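3-isopropylmalate dehydratase small subunit (Campylobacter jejuni, PDB 3Q3W) catalyses, as the small subunit of isopropylmalate isomerase, the interconversion of 2-isopropylmalate and 3-isopropylmalate through 2-isopropylmaleate. Local coordinates at residues Q5-H10 / G99-I104; G120-E125 / F164-F169; I148-K153 / F169-L174. All coordinates share one frame; numbering follows the deposited sequence.

Contact 1. Residues Q5-H10 / G99-I104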
ATOM      1  N   GLN A   5       8.299  -6.404   9.506  1.00 44.14           N
ATOM      2  CA  GLN A   5       7.627  -5.850  10.631  1.00 41.76           C
ATOM      3  C   GLN A   5       6.394  -6.707  10.883  1.00 39.34           C
ATOM      4  O   GLN A   5       5.736  -7.122   9.954  1.00 38.60           O
ATOM      5  CB  GLN A   5       7.227  -4.443  10.273  1.00 41.25           C
ATOM      6  CG  GLN A   5       6.926  -3.612  11.438  1.00 41.50           C
ATOM      7  CD  GLN A   5       6.549  -2.210  11.025  1.00 42.35           C
ATOM      8  OE1 GLN A   5       7.083  -1.649  10.040  1.00 42.63           O
ATOM      9  NE2 GLN A   5       5.619  -1.644  11.748  1.00 35.21           N
ATOM     10  N   LYS A   6       6.085  -6.944  12.140  1.00 37.47           N
ATOM     11  CA  LYS A   6       4.897  -7.702  12.506  1.00 36.27           C
ATOM     12  C   LYS A   6       3.590  -7.065  12.036  1.00 33.94           C
ATOM     13  O   LYS A   6       3.396  -5.857  12.181  1.00 32.52           O
ATOM     14  CB  LYS A   6       4.898  -7.857  14.004  1.00 37.31           C
ATOM     15  CG  LYS A   6       3.933  -8.817  14.529  1.00 40.15           C
ATOM     16  CD  LYS A   6       4.178  -9.057  16.033  1.00 42.82           C
ATOM     17  CE  LYS A   6       5.620  -9.502  16.329  1.00 43.85           C
ATOM     18  NZ  LYS A   6       5.700 -10.223  17.600  1.00 44.56           N
ATOM     19  N   PHE A   7       2.701  -7.867  11.448  1.00 31.96           N
ATOM     20  CA  PHE A   7       1.326  -7.432  11.164  1.00 30.12           C
ATOM     21  C   PHE A   7       0.354  -8.477  11.737  1.00 30.72           C
ATOM     22  O   PHE A   7       0.378  -9.633  11.342  1.00 29.92           O
ATOM     23  CB  PHE A   7       1.149  -7.265   9.668  1.00 30.09           C
ATOM     24  CG  PHE A   7      -0.122  -6.544   9.253  1.00 30.66           C
ATOM     25  CD1 PHE A   7      -0.052  -5.441   8.451  1.00 25.80           C
ATOM     26  CD2 PHE A   7      -1.375  -7.037   9.579  1.00 31.41           C
ATOM     27  CE1 PHE A   7      -1.181  -4.787   8.003  1.00 29.89           C
ATOM     28  CE2 PHE A   7      -2.511  -6.397   9.141  1.00 32.37           C
ATOM     29  CZ  PHE A   7      -2.412  -5.246   8.339  1.00 29.91           C
ATOM     30  N   ILE A   8      -0.445  -8.067  12.713  1.00 30.58           N
ATOM     31  CA  ILE A   8      -1.467  -8.927  13.335  1.00 31.86           C
ATOM     32  C   ILE A   8      -2.797  -8.222  13.033  1.00 32.22           C
ATOM     33  O   ILE A   8      -3.504  -8.595  12.117  1.00 30.60           O
ATOM     34  CB  ILE A   8      -1.185  -9.088  14.835  1.00 32.51           C
ATOM     35  CG1 ILE A   8       0.210  -9.697  15.034  1.00 33.51           C
ATOM     36  CG2 ILE A   8      -2.265  -9.991  15.548  1.00 32.66           C
ATOM     37  CD1 ILE A   8       0.635  -9.826  16.505  1.00 30.42           C
ATOM     38  N   ILE A   9      -3.030  -7.110  13.732  1.00 33.03           N
ATOM     39  CA  ILE A   9      -4.229  -6.280  13.596  0.60 33.36           C
ATOM     40  C   ILE A   9      -3.716  -4.882  13.310  1.00 32.37           C
ATOM     41  O   ILE A   9      -2.836  -4.429  14.001  1.00 31.20           O
ATOM     42  CB  ILE A   9      -5.028  -6.198  14.923  0.60 35.35           C
ATOM     43  CG1 ILE A   9      -5.324  -7.585  15.525  0.60 36.58           C
ATOM     44  CG2 ILE A   9      -6.316  -5.398  14.735  0.60 35.71           C
ATOM     45  CD1 ILE A   9      -6.588  -8.304  15.007  0.60 38.49           C
ATOM     46  N   HIS A  10      -4.252  -4.212  12.298  1.00 32.80           N
ATOM     47  CA  HIS A  10      -3.916  -2.808  12.042  1.00 32.16           C
ATOM     48  C   HIS A  10      -5.166  -2.007  11.677  1.00 33.20           C
ATOM     49  O   HIS A  10      -5.964  -2.420  10.852  1.00 33.21           O
ATOM     50  CB  HIS A  10      -2.890  -2.699  10.914  1.00 29.64           C
ATOM     51  CG  HIS A  10      -2.566  -1.295  10.531  1.00 28.64           C
ATOM     52  ND1 HIS A  10      -1.747  -0.486  11.290  1.00 26.73           N
ATOM     53  CD2 HIS A  10      -2.992  -0.533   9.492  1.00 26.89           C
ATOM     54  CE1 HIS A  10      -1.668   0.704  10.722  1.00 29.11           C
ATOM     55  NE2 HIS A  10      -2.427   0.702   9.639  1.00 26.32           N
ATOM     56  N   GLY A  99       4.950   4.854   5.440  1.00 20.84           N
ATOM     57  CA  GLY A  99       3.997   4.443   6.469  1.00 20.86           C
ATOM     58  C   GLY A  99       2.882   3.521   6.011  1.00 20.52           C
ATOM     59  O   GLY A  99       1.995   3.188   6.808  1.00 21.16           O
ATOM     60  N   ILE A 100       2.933   3.039   4.777  1.00 20.23           N
ATOM     61  CA  ILE A 100       1.894   2.126   4.313  1.00 20.40           C
ATOM     62  C   ILE A 100       2.115   0.710   4.839  1.00 21.99           C
ATOM     63  O   ILE A 100       3.175   0.105   4.643  1.00 22.30           O
ATOM     64  CB  ILE A 100       1.810   2.074   2.774  1.00 19.92           C
ATOM     65  CG1 ILE A 100       1.587   3.463   2.204  1.00 18.12           C
ATOM     66  CG2 ILE A 100       0.710   1.054   2.308  1.00 21.01           C
ATOM     67  CD1 ILE A 100       0.403   4.209   2.804  1.00 15.33           C
ATOM     68  N   ARG A 101       1.111   0.176   5.530  1.00 22.52           N
ATOM     69  CA  ARG A 101       1.204  -1.150   6.133  1.00 23.95           C
ATOM     70  C   ARG A 101       0.470  -2.229   5.303  1.00 24.68           C
ATOM     71  O   ARG A 101       0.781  -3.430   5.389  1.00 24.69           O
ATOM     72  CB  ARG A 101       0.629  -1.063   7.533  1.00 25.73           C
ATOM     73  CG  ARG A 101       1.440  -0.198   8.473  1.00 27.82           C
ATOM     74  CD  ARG A 101       2.693  -0.906   8.951  1.00 33.99           C
ATOM     75  NE  ARG A 101       2.438  -1.742  10.129  1.00 38.84           N
ATOM     76  CZ  ARG A 101       2.731  -3.034  10.268  1.00 42.49           C
ATOM     77  NH1 ARG A 101       2.420  -3.625  11.404  1.00 44.81           N
ATOM     78  NH2 ARG A 101       3.322  -3.750   9.313  1.00 43.88           N
ATOM     79  N   ALA A 102      -0.524  -1.814   4.509  1.00 25.20           N
ATOM     80  CA  ALA A 102      -1.340  -2.745   3.706  1.00 25.75           C
ATOM     81  C   ALA A 102      -1.868  -2.065   2.455  1.00 26.26           C
ATOM     82  O   ALA A 102      -2.137  -0.846   2.462  1.00 25.57           O
ATOM     83  CB  ALA A 102      -2.490  -3.300   4.522  1.00 27.39           C
ATOM     84  N   ILE A 103      -2.008  -2.839   1.386  1.00 25.71           N
ATOM     85  CA  ILE A 103      -2.661  -2.388   0.172  1.00 27.36           C
ATOM     86  C   ILE A 103      -3.802  -3.351  -0.168  1.00 29.51           C
ATOM     87  O   ILE A 103      -3.610  -4.556  -0.142  1.00 29.92           O
ATOM     88  CB  ILE A 103      -1.690  -2.330  -0.988  1.00 26.53           C
ATOM     89  CG1 ILE A 103      -0.511  -1.394  -0.647  1.00 27.27           C
ATOM     90  CG2 ILE A 103      -2.409  -1.898  -2.252  1.00 29.18           C
ATOM     91  CD1 ILE A 103       0.693  -1.682  -1.495  1.00 27.40           C
ATOM     92  N   ILE A 104      -4.979  -2.807  -0.463  1.00 29.73           N
ATOM     93  CA  ILE A 104      -6.129  -3.555  -0.904  1.00 30.54           C
ATOM     94  C   ILE A 104      -6.273  -3.286  -2.397  1.00 32.78           C
ATOM     95  O   ILE A 104      -6.318  -2.120  -2.821  1.00 32.40           O
ATOM     96  CB  ILE A 104      -7.386  -3.093  -0.118  1.00 31.93           C
ATOM     97  CG1 ILE A 104      -7.198  -3.402   1.370  1.00 28.80           C
ATOM     98  CG2 ILE A 104      -8.671  -3.768  -0.645  1.00 32.92           C
ATOM     99  CD1 ILE A 104      -8.172  -2.760   2.258  1.00 29.66           C
TER
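Arg-101 reaches across to the N-terminal segment 5-10 and is gripped there on several sides. Its NH1 donates to the backbone O of Lys-6 over 2.6 Å, a short bond with an N-H...O angle of 156°, and this carbonyl lies at the edge of the guanidinium, near its plane. The two faces of that flat group are taken by different partners. Over the centre of one lies the amide of Gln-5, the planes only 19° apart, with NE2 3.5 Å from Arg-101 CZ. Over the opposite face, displaced toward the rim, sits CD1 of Phe-7, 3.9 Å from Arg-101 NH2. Arginine suits the place because its chain, bent at chi2 and chi3, turns a flat group rich in N-H donors back toward a loop that presents a backbone carbonyl. The segments belong to the aconitase C-terminal domain fold: 5-10 leads into the start of strand 9-17 and 99-104 into strand 102-105, with strand 73-78 lying between them in the mixed sheet. The aliphatic root of Arg-101 has its own support, for CB stands over the centre of the His-10 ring, a CH-pi contact 4.1 Å from the centroid. Here chi1 (176°) swings the imidazole toward Arg-101 and chi2 turns its face to CB, while its NE2 is hydrogen-bonded to Ser-74 OG, which probably helps to fix the ring's rotation. Phe-7 also meets the backbone O of Arg-101 with its edge, CE1 at 3.5 Å, and packs CE1 against the small Ala-102 CB at 4.0 Å.

Contact 2. Residues G120-E125 / F164-F169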
ATOM      1  N   GLY A 120       7.060  -7.010   4.848  1.00 33.29           N
ATOM      2  CA  GLY A 120       6.047  -6.804   5.906  1.00 32.89           C
ATOM      3  C   GLY A 120       4.916  -5.916   5.465  1.00 30.79           C
ATOM      4  O   GLY A 120       4.149  -5.456   6.290  1.00 33.06           O
ATOM      5  N   LEU A 121       4.810  -5.701   4.158  1.00 29.08           N
ATOM      6  CA  LEU A 121       3.749  -4.923   3.535  1.00 28.66           C
ATOM      7  C   LEU A 121       2.611  -5.892   3.122  1.00 30.16           C
ATOM      8  O   LEU A 121       2.760  -6.626   2.161  1.00 30.48           O
ATOM      9  CB  LEU A 121       4.306  -4.189   2.306  1.00 27.68           C
ATOM     10  CG  LEU A 121       3.384  -3.318   1.433  1.00 29.49           C
ATOM     11  CD1 LEU A 121       2.564  -2.345   2.294  1.00 24.52           C
ATOM     12  CD2 LEU A 121       4.136  -2.556   0.333  1.00 27.60           C
ATOM     13  N   LEU A 122       1.500  -5.904   3.857  1.00 29.53           N
ATOM     14  CA  LEU A 122       0.424  -6.846   3.582  1.00 30.24           C
ATOM     15  C   LEU A 122      -0.407  -6.534   2.350  1.00 30.93           C
ATOM     16  O   LEU A 122      -1.070  -5.480   2.243  1.00 31.11           O
ATOM     17  CB  LEU A 122      -0.501  -6.974   4.771  1.00 30.50           C
ATOM     18  CG  LEU A 122      -1.659  -7.962   4.665  1.00 31.24           C
ATOM     19  CD1 LEU A 122      -1.204  -9.388   4.235  1.00 31.58           C
ATOM     20  CD2 LEU A 122      -2.374  -8.034   6.028  1.00 33.94           C
ATOM     21  N   THR A 123      -0.426  -7.489   1.442  1.00 31.39           N
ATOM     22  CA  THR A 123      -1.108  -7.336   0.178  1.00 32.81           C
ATOM     23  C   THR A 123      -2.417  -8.152   0.185  1.00 34.72           C
ATOM     24  O   THR A 123      -2.403  -9.392   0.217  1.00 32.68           O
ATOM     25  CB  THR A 123      -0.193  -7.829  -0.912  1.00 33.92           C
ATOM     26  OG1 THR A 123       0.090  -9.190  -0.647  1.00 33.39           O
ATOM     27  CG2 THR A 123       1.101  -7.063  -0.882  1.00 32.93           C
ATOM     28  N   ILE A 124      -3.527  -7.419   0.186  1.00 34.84           N
ATOM     29  CA  ILE A 124      -4.866  -7.967   0.330  1.00 37.51           C
ATOM     30  C   ILE A 124      -5.556  -7.932  -1.001  1.00 39.26           C
ATOM     31  O   ILE A 124      -5.847  -6.848  -1.544  1.00 37.81           O
ATOM     32  CB  ILE A 124      -5.673  -7.138   1.321  1.00 37.52           C
ATOM     33  CG1 ILE A 124      -5.057  -7.290   2.707  1.00 36.17           C
ATOM     34  CG2 ILE A 124      -7.156  -7.542   1.302  1.00 40.20           C
ATOM     35  CD1 ILE A 124      -5.399  -6.211   3.711  1.00 34.65           C
ATOM     36  N   GLU A 125      -5.827  -9.120  -1.532  1.00 41.02           N
ATOM     37  CA  GLU A 125      -6.528  -9.233  -2.799  1.00 43.65           C
ATOM     38  C   GLU A 125      -8.007  -9.371  -2.480  1.00 45.14           C
ATOM     39  O   GLU A 125      -8.390 -10.286  -1.732  1.00 45.72           O
ATOM     40  CB  GLU A 125      -6.017 -10.424  -3.618  1.00 45.33           C
ATOM     41  CG  GLU A 125      -4.665 -10.158  -4.274  1.00 45.85           C
ATOM     42  CD  GLU A 125      -4.044 -11.367  -4.976  1.00 51.66           C
ATOM     43  OE1 GLU A 125      -4.608 -12.507  -4.869  1.00 54.58           O
ATOM     44  OE2 GLU A 125      -3.006 -11.157  -5.672  1.00 51.17           O
ATOM     45  N   PHE A 164     -10.110 -12.387   2.877  1.00 48.44           N
ATOM     46  CA  PHE A 164      -9.016 -12.560   1.913  1.00 46.21           C
ATOM     47  C   PHE A 164      -8.111 -13.783   2.195  1.00 46.71           C
ATOM     48  O   PHE A 164      -8.057 -14.317   3.290  1.00 44.94           O
ATOM     49  CB  PHE A 164      -8.171 -11.269   1.826  1.00 44.08           C
ATOM     50  CG  PHE A 164      -7.380 -10.940   3.085  1.00 41.36           C
ATOM     51  CD1 PHE A 164      -6.042 -11.290   3.194  1.00 41.95           C
ATOM     52  CD2 PHE A 164      -7.968 -10.259   4.142  1.00 43.86           C
ATOM     53  CE1 PHE A 164      -5.327 -11.014   4.347  1.00 40.32           C
ATOM     54  CE2 PHE A 164      -7.245  -9.961   5.300  1.00 41.96           C
ATOM     55  CZ  PHE A 164      -5.925 -10.324   5.389  1.00 41.23           C
ATOM     56  N   ASP A 165      -7.381 -14.185   1.172  1.00 47.50           N
ATOM     57  CA  ASP A 165      -6.451 -15.302   1.251  1.00 48.66           C
ATOM     58  C   ASP A 165      -5.023 -14.837   1.457  1.00 45.32           C
ATOM     59  O   ASP A 165      -4.673 -13.741   1.072  1.00 43.14           O
ATOM     60  CB  ASP A 165      -6.498 -16.103  -0.055  1.00 51.14           C
ATOM     61  CG  ASP A 165      -7.681 -17.012  -0.121  1.00 58.23           C
ATOM     62  OD1 ASP A 165      -7.999 -17.618   0.932  1.00 64.33           O
ATOM     63  OD2 ASP A 165      -8.286 -17.130  -1.218  1.00 64.40           O
ATOM     64  N   LEU A 166      -4.188 -15.710   2.022  1.00 44.45           N
ATOM     65  CA  LEU A 166      -2.751 -15.502   2.006  1.00 42.05           C
ATOM     66  C   LEU A 166      -2.033 -16.796   2.322  1.00 42.41           C
ATOM     67  O   LEU A 166      -2.392 -17.503   3.276  1.00 44.87           O
ATOM     68  CB  LEU A 166      -2.322 -14.442   3.033  1.00 38.75           C
ATOM     69  CG  LEU A 166      -0.968 -13.787   2.755  1.00 36.29           C
ATOM     70  CD1 LEU A 166      -1.098 -12.746   1.641  1.00 35.90           C
ATOM     71  CD2 LEU A 166      -0.427 -13.142   4.018  1.00 33.52           C
ATOM     72  N   ASP A 167      -1.032 -17.110   1.513  1.00 41.75           N
ATOM     73  CA  ASP A 167      -0.174 -18.284   1.729  1.00 42.31           C
ATOM     74  C   ASP A 167       0.166 -18.385   3.227  1.00 40.63           C
ATOM     75  O   ASP A 167       0.539 -17.380   3.813  1.00 37.18           O
ATOM     76  CB  ASP A 167       1.098 -18.030   0.892  1.00 42.06           C
ATOM     77  CG  ASP A 167       2.234 -18.976   1.203  1.00 45.12           C
ATOM     78  OD1 ASP A 167       2.264 -20.071   0.617  1.00 49.75           O
ATOM     79  OD2 ASP A 167       3.146 -18.599   1.980  1.00 47.49           O
ATOM     80  N   ASP A 168       0.076 -19.574   3.843  1.00 41.83           N
ATOM     81  CA  ASP A 168       0.341 -19.714   5.284  1.00 41.40           C
ATOM     82  C   ASP A 168       1.747 -19.265   5.701  1.00 39.94           C
ATOM     83  O   ASP A 168       1.936 -18.732   6.800  1.00 38.33           O
ATOM     84  CB  ASP A 168       0.141 -21.151   5.766  1.00 44.94           C
ATOM     85  CG  ASP A 168      -1.329 -21.531   5.975  1.00 46.32           C
ATOM     86  OD1 ASP A 168      -2.186 -20.694   6.313  1.00 47.62           O
ATOM     87  OD2 ASP A 168      -1.606 -22.726   5.836  1.00 52.09           O
ATOM     88  N   PHE A 169       2.727 -19.494   4.846  1.00 39.25           N
ATOM     89  CA  PHE A 169       4.096 -19.166   5.183  1.00 38.49           C
ATOM     90  C   PHE A 169       4.259 -17.657   5.264  1.00 36.27           C
ATOM     91  O   PHE A 169       4.818 -17.155   6.245  1.00 35.27           O
ATOM     92  CB  PHE A 169       5.076 -19.777   4.182  1.00 38.78           C
ATOM     93  CG  PHE A 169       6.480 -19.357   4.391  1.00 39.56           C
ATOM     94  CD1 PHE A 169       7.142 -19.692   5.560  1.00 40.13           C
ATOM     95  CD2 PHE A 169       7.132 -18.598   3.437  1.00 39.70           C
ATOM     96  CE1 PHE A 169       8.443 -19.292   5.778  1.00 40.19           C
ATOM     97  CE2 PHE A 169       8.424 -18.215   3.618  1.00 42.13           C
ATOM     98  CZ  PHE A 169       9.105 -18.558   4.790  1.00 41.04           C
TER
HETATM   99  O   HOH W   1      -7.799 -13.067  -1.129  1.00 17.53           O
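Phe-164 lays its ring against Ile-124, and its atoms can be followed outward one by one. CB starts beside the strand backbone, 3.7 Å from Glu-125 O, and touches Ile-124 CG2 as well. CG is set between the backbone N and the carbonyl carbon (chi1 67°), a crowded position that turns the ring back over the strand; it lies 3.8 Å from Ile-124 CG2. CD2 stays near that same methyl, whereas CD1, CE1 and CZ pass to CG1 of Ile-124. The latter stands over the middle of the ring, 4.0 Å from the centroid and 7° off its normal, a CH-pi contact. At the far end CZ approaches Leu-122 CD2 at 4.3 Å. Strand 122-125 is an outermost strand, within this chain, of the mixed sheet, parallel to 102-105, and segment 164-169 starts beside its end and draws away, on the way from strand 160-163 to helix 168-176, whose N-cap is Asp-167. A beta-branched isoleucine suits the strand here: CG1 lies over the centre of one face and CG2 near its CG end, so the branched chain matches a flat ring. Leu-166 continues the apolar row: its CD2 meets Leu-122 CD1 at 3.8 Å, and CD1 faces the carbonyl of Thr-123. Buried by this contact, Thr-123 OG1 has no polar partner in the model. Nearer the surface a water joins the two backbones, donating to Glu-125 O (2.9 Å) and accepting from Asp-165 N (2.6 Å).

Contact 3. Residues I148-K153 / F169-L174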
ATOM      1  N   ILE A 148      -7.904  -4.091   9.717  1.00 37.42           N
ATOM      2  CA  ILE A 148      -7.497  -5.345   9.075  1.00 37.42           C
ATOM      3  C   ILE A 148      -6.961  -6.276  10.131  1.00 37.79           C
ATOM      4  O   ILE A 148      -6.101  -5.874  10.898  1.00 38.10           O
ATOM      5  CB  ILE A 148      -6.400  -5.144   8.050  1.00 35.17           C
ATOM      6  CG1 ILE A 148      -6.846  -4.184   6.951  1.00 35.52           C
ATOM      7  CG2 ILE A 148      -5.971  -6.525   7.474  1.00 34.75           C
ATOM      8  CD1 ILE A 148      -5.696  -3.474   6.184  1.00 31.19           C
ATOM      9  N   SER A 149      -7.496  -7.499  10.188  1.00 39.40           N
ATOM     10  CA  SER A 149      -6.965  -8.547  11.037  1.00 38.90           C
ATOM     11  C   SER A 149      -6.319  -9.621  10.159  1.00 38.39           C
ATOM     12  O   SER A 149      -6.984 -10.263   9.350  1.00 38.93           O
ATOM     13  CB  SER A 149      -8.092  -9.174  11.878  1.00 41.24           C
ATOM     14  OG  SER A 149      -7.609 -10.254  12.668  1.00 41.97           O
ATOM     15  N   LEU A 150      -5.029  -9.853  10.331  1.00 37.79           N
ATOM     16  CA  LEU A 150      -4.360 -10.908   9.562  1.00 37.86           C
ATOM     17  C   LEU A 150      -4.585 -12.258  10.231  1.00 40.23           C
ATOM     18  O   LEU A 150      -4.386 -13.300   9.603  1.00 41.30           O
ATOM     19  CB  LEU A 150      -2.872 -10.641   9.411  1.00 36.11           C
ATOM     20  CG  LEU A 150      -2.023 -11.699   8.706  1.00 34.67           C
ATOM     21  CD1 LEU A 150      -2.502 -11.987   7.325  1.00 34.62           C
ATOM     22  CD2 LEU A 150      -0.637 -11.220   8.683  1.00 35.03           C
ATOM     23  N   LEU A 151      -4.994 -12.252  11.500  1.00 41.45           N
ATOM     24  CA  LEU A 151      -5.425 -13.473  12.177  1.00 43.25           C
ATOM     25  C   LEU A 151      -6.688 -14.019  11.570  1.00 44.81           C
ATOM     26  O   LEU A 151      -6.766 -15.193  11.284  1.00 45.34           O
ATOM     27  CB  LEU A 151      -5.697 -13.235  13.646  1.00 44.38           C
ATOM     28  CG  LEU A 151      -4.468 -13.047  14.512  1.00 44.59           C
ATOM     29  CD1 LEU A 151      -4.906 -12.764  15.954  1.00 46.74           C
ATOM     30  CD2 LEU A 151      -3.589 -14.276  14.448  1.00 45.94           C
ATOM     31  N   GLU A 152      -7.678 -13.168  11.376  1.00 44.58           N
ATOM     32  CA  GLU A 152      -8.949 -13.626  10.857  1.00 47.88           C
ATOM     33  C   GLU A 152      -9.001 -13.581   9.363  1.00 47.59           C
ATOM     34  O   GLU A 152      -9.938 -14.111   8.775  1.00 50.05           O
ATOM     35  CB  GLU A 152     -10.088 -12.787  11.410  1.00 48.61           C
ATOM     36  CG  GLU A 152     -10.374 -13.054  12.848  1.00 52.97           C
ATOM     37  CD  GLU A 152     -11.338 -12.041  13.394  1.00 59.06           C
ATOM     38  OE1 GLU A 152     -12.165 -11.524  12.603  1.00 61.58           O
ATOM     39  OE2 GLU A 152     -11.262 -11.755  14.608  1.00 62.57           O
ATOM     40  N   LYS A 153      -7.973 -12.993   8.759  1.00 45.02           N
ATOM     41  CA  LYS A 153      -7.920 -12.707   7.337  1.00 44.55           C
ATOM     42  C   LYS A 153      -9.198 -12.004   6.886  1.00 45.09           C
ATOM     43  O   LYS A 153      -9.893 -12.436   5.947  1.00 46.20           O
ATOM     44  CB  LYS A 153      -7.610 -13.954   6.513  1.00 45.70           C
ATOM     45  CG  LYS A 153      -6.236 -14.564   6.798  1.00 46.19           C
ATOM     46  CD  LYS A 153      -5.872 -15.745   5.840  1.00 45.12           C
ATOM     47  CE  LYS A 153      -6.390 -17.063   6.294  1.00 48.96           C
ATOM     48  NZ  LYS A 153      -5.791 -18.195   5.498  1.00 46.69           N
ATOM     49  N   PHE A 169       2.727 -19.494   4.846  1.00 39.25           N
ATOM     50  CA  PHE A 169       4.096 -19.166   5.183  1.00 38.49           C
ATOM     51  C   PHE A 169       4.259 -17.657   5.264  1.00 36.27           C
ATOM     52  O   PHE A 169       4.818 -17.155   6.245  1.00 35.27           O
ATOM     53  CB  PHE A 169       5.076 -19.777   4.182  1.00 38.78           C
ATOM     54  CG  PHE A 169       6.480 -19.357   4.391  1.00 39.56           C
ATOM     55  CD1 PHE A 169       7.142 -19.692   5.560  1.00 40.13           C
ATOM     56  CD2 PHE A 169       7.132 -18.598   3.437  1.00 39.70           C
ATOM     57  CE1 PHE A 169       8.443 -19.292   5.778  1.00 40.19           C
ATOM     58  CE2 PHE A 169       8.424 -18.215   3.618  1.00 42.13           C
ATOM     59  CZ  PHE A 169       9.105 -18.558   4.790  1.00 41.04           C
ATOM     60  N   HIS A 170       3.765 -16.934   4.257  1.00 35.60           N
ATOM     61  CA  HIS A 170       3.822 -15.460   4.278  1.00 34.52           C
ATOM     62  C   HIS A 170       3.087 -14.921   5.488  1.00 33.26           C
ATOM     63  O   HIS A 170       3.536 -13.976   6.117  1.00 31.22           O
ATOM     64  CB  HIS A 170       3.220 -14.853   3.018  1.00 34.77           C
ATOM     65  CG  HIS A 170       4.080 -15.019   1.815  1.00 40.14           C
ATOM     66  ND1 HIS A 170       5.441 -14.791   1.846  1.00 46.25           N
ATOM     67  CD2 HIS A 170       3.785 -15.381   0.546  1.00 44.90           C
ATOM     68  CE1 HIS A 170       5.948 -15.025   0.650  1.00 48.54           C
ATOM     69  NE2 HIS A 170       4.963 -15.377  -0.160  1.00 47.65           N
ATOM     70  N   ARG A 171       1.951 -15.545   5.802  1.00 33.78           N
ATOM     71  CA  ARG A 171       1.109 -15.072   6.889  1.00 33.33           C
ATOM     72  C   ARG A 171       1.804 -15.236   8.206  1.00 32.51           C
ATOM     73  O   ARG A 171       1.810 -14.309   8.996  1.00 31.48           O
ATOM     74  CB  ARG A 171      -0.221 -15.796   6.926  1.00 33.83           C
ATOM     75  CG  ARG A 171      -1.023 -15.635   8.232  1.00 35.48           C
ATOM     76  CD  ARG A 171      -2.491 -15.980   7.958  1.00 36.83           C
ATOM     77  NE  ARG A 171      -3.351 -16.073   9.135  1.00 37.61           N
ATOM     78  CZ  ARG A 171      -3.504 -17.141   9.916  1.00 40.63           C
ATOM     79  NH1 ARG A 171      -2.800 -18.245   9.732  1.00 42.40           N
ATOM     80  NH2 ARG A 171      -4.370 -17.095  10.928  1.00 43.64           N
ATOM     81  N   ILE A 172       2.394 -16.395   8.445  1.00 33.30           N
ATOM     82  CA  ILE A 172       3.030 -16.602   9.727  1.00 33.60           C
ATOM     83  C   ILE A 172       4.251 -15.713   9.881  1.00 32.73           C
ATOM     84  O   ILE A 172       4.480 -15.244  10.980  1.00 32.74           O
ATOM     85  CB  ILE A 172       3.346 -18.087  10.039  1.00 35.85           C
ATOM     86  CG1 ILE A 172       3.544 -18.305  11.557  1.00 36.86           C
ATOM     87  CG2 ILE A 172       4.580 -18.598   9.257  1.00 33.21           C
ATOM     88  CD1 ILE A 172       2.284 -18.031  12.535  1.00 39.41           C
ATOM     89  N   CYS A 173       5.026 -15.507   8.812  1.00 31.73           N
ATOM     90  CA  CYS A 173       6.106 -14.512   8.835  1.00 32.54           C
ATOM     91  C   CYS A 173       5.586 -13.137   9.269  1.00 31.64           C
ATOM     92  O   CYS A 173       6.150 -12.561  10.176  1.00 33.75           O
ATOM     93  CB  CYS A 173       6.841 -14.438   7.495  1.00 31.94           C
ATOM     94  SG  CYS A 173       7.806 -15.943   7.087  1.00 35.32           S
ATOM     95  N   LEU A 174       4.493 -12.638   8.679  1.00 31.00           N
ATOM     96  CA  LEU A 174       3.951 -11.329   9.048  0.60 30.11           C
ATOM     97  C   LEU A 174       3.440 -11.343  10.489  1.00 31.00           C
ATOM     98  O   LEU A 174       3.708 -10.430  11.244  1.00 30.88           O
ATOM     99  CB  LEU A 174       2.811 -10.915   8.112  0.60 30.11           C
ATOM    100  CG  LEU A 174       3.192 -10.603   6.657  0.60 30.28           C
ATOM    101  CD1 LEU A 174       1.975 -10.592   5.747  0.60 30.65           C
ATOM    102  CD2 LEU A 174       3.874  -9.297   6.591  0.60 29.70           C
TER
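The guanidinium of Arg-171 meets two successive backbone carbonyls at its edge, while Lys-153 CG approaches it obliquely. NE donates to Leu-150 O over 3.0 Å, nearly straight at 161°, with the acceptor close to the guanidinium plane. NH2 donates to Leu-151 O over 3.1 Å and arrives in the carbonyl plane, on a lone pair. Because chi1 (165°) sends CG directly away from the backbone N and the chain stays extended as far as NE, the arginine spans from helix to turn, where its several N-H groups can serve neighbouring acceptors at once. That turn leaves strand 145-149 and is held by an ST motif, Ser-149 OG accepting from Glu-152 N; it leads into the antiparallel strands 154-157 and 160-163, after which the chain enters helix 168-176. Leu-150 fills the apolar side of the contact. Its CD1 lies 4.0 Å from Arg-171 CG, the two side chains sliding past each other in opposite directions, and its CD2 presses on Leu-174 CB at 3.5 Å. Lys-153 crosses the arginine at about a right angle, joining by its methylenes, CD to Arg-171 CD 4.0 Å.

Overall arrangement
Along the chain contact 1 closes before contacts 2 and 3 open, and those two interleave: their segments overlap at Phe-169, and both draw on helix 168-176. Contact 1 has its centre about 10 Å from the centre of either of the others; contacts 2 and 3 are only about 6 Å apart, centre to centre. All three reach the one mixed sheet: strands 102-105 and 122-125 are neighbours linking contacts 1 and 2, and strands 9-17 and 145-149 link 1 and 3. Leu-174 is a meeting point, packing on Leu-122 and probably hydrogen-bonding through its backbone O to Phe-7 N. Helix 168-176, the last helix modelled, is thus tied both to the N-terminal segment and to the sheet's edge.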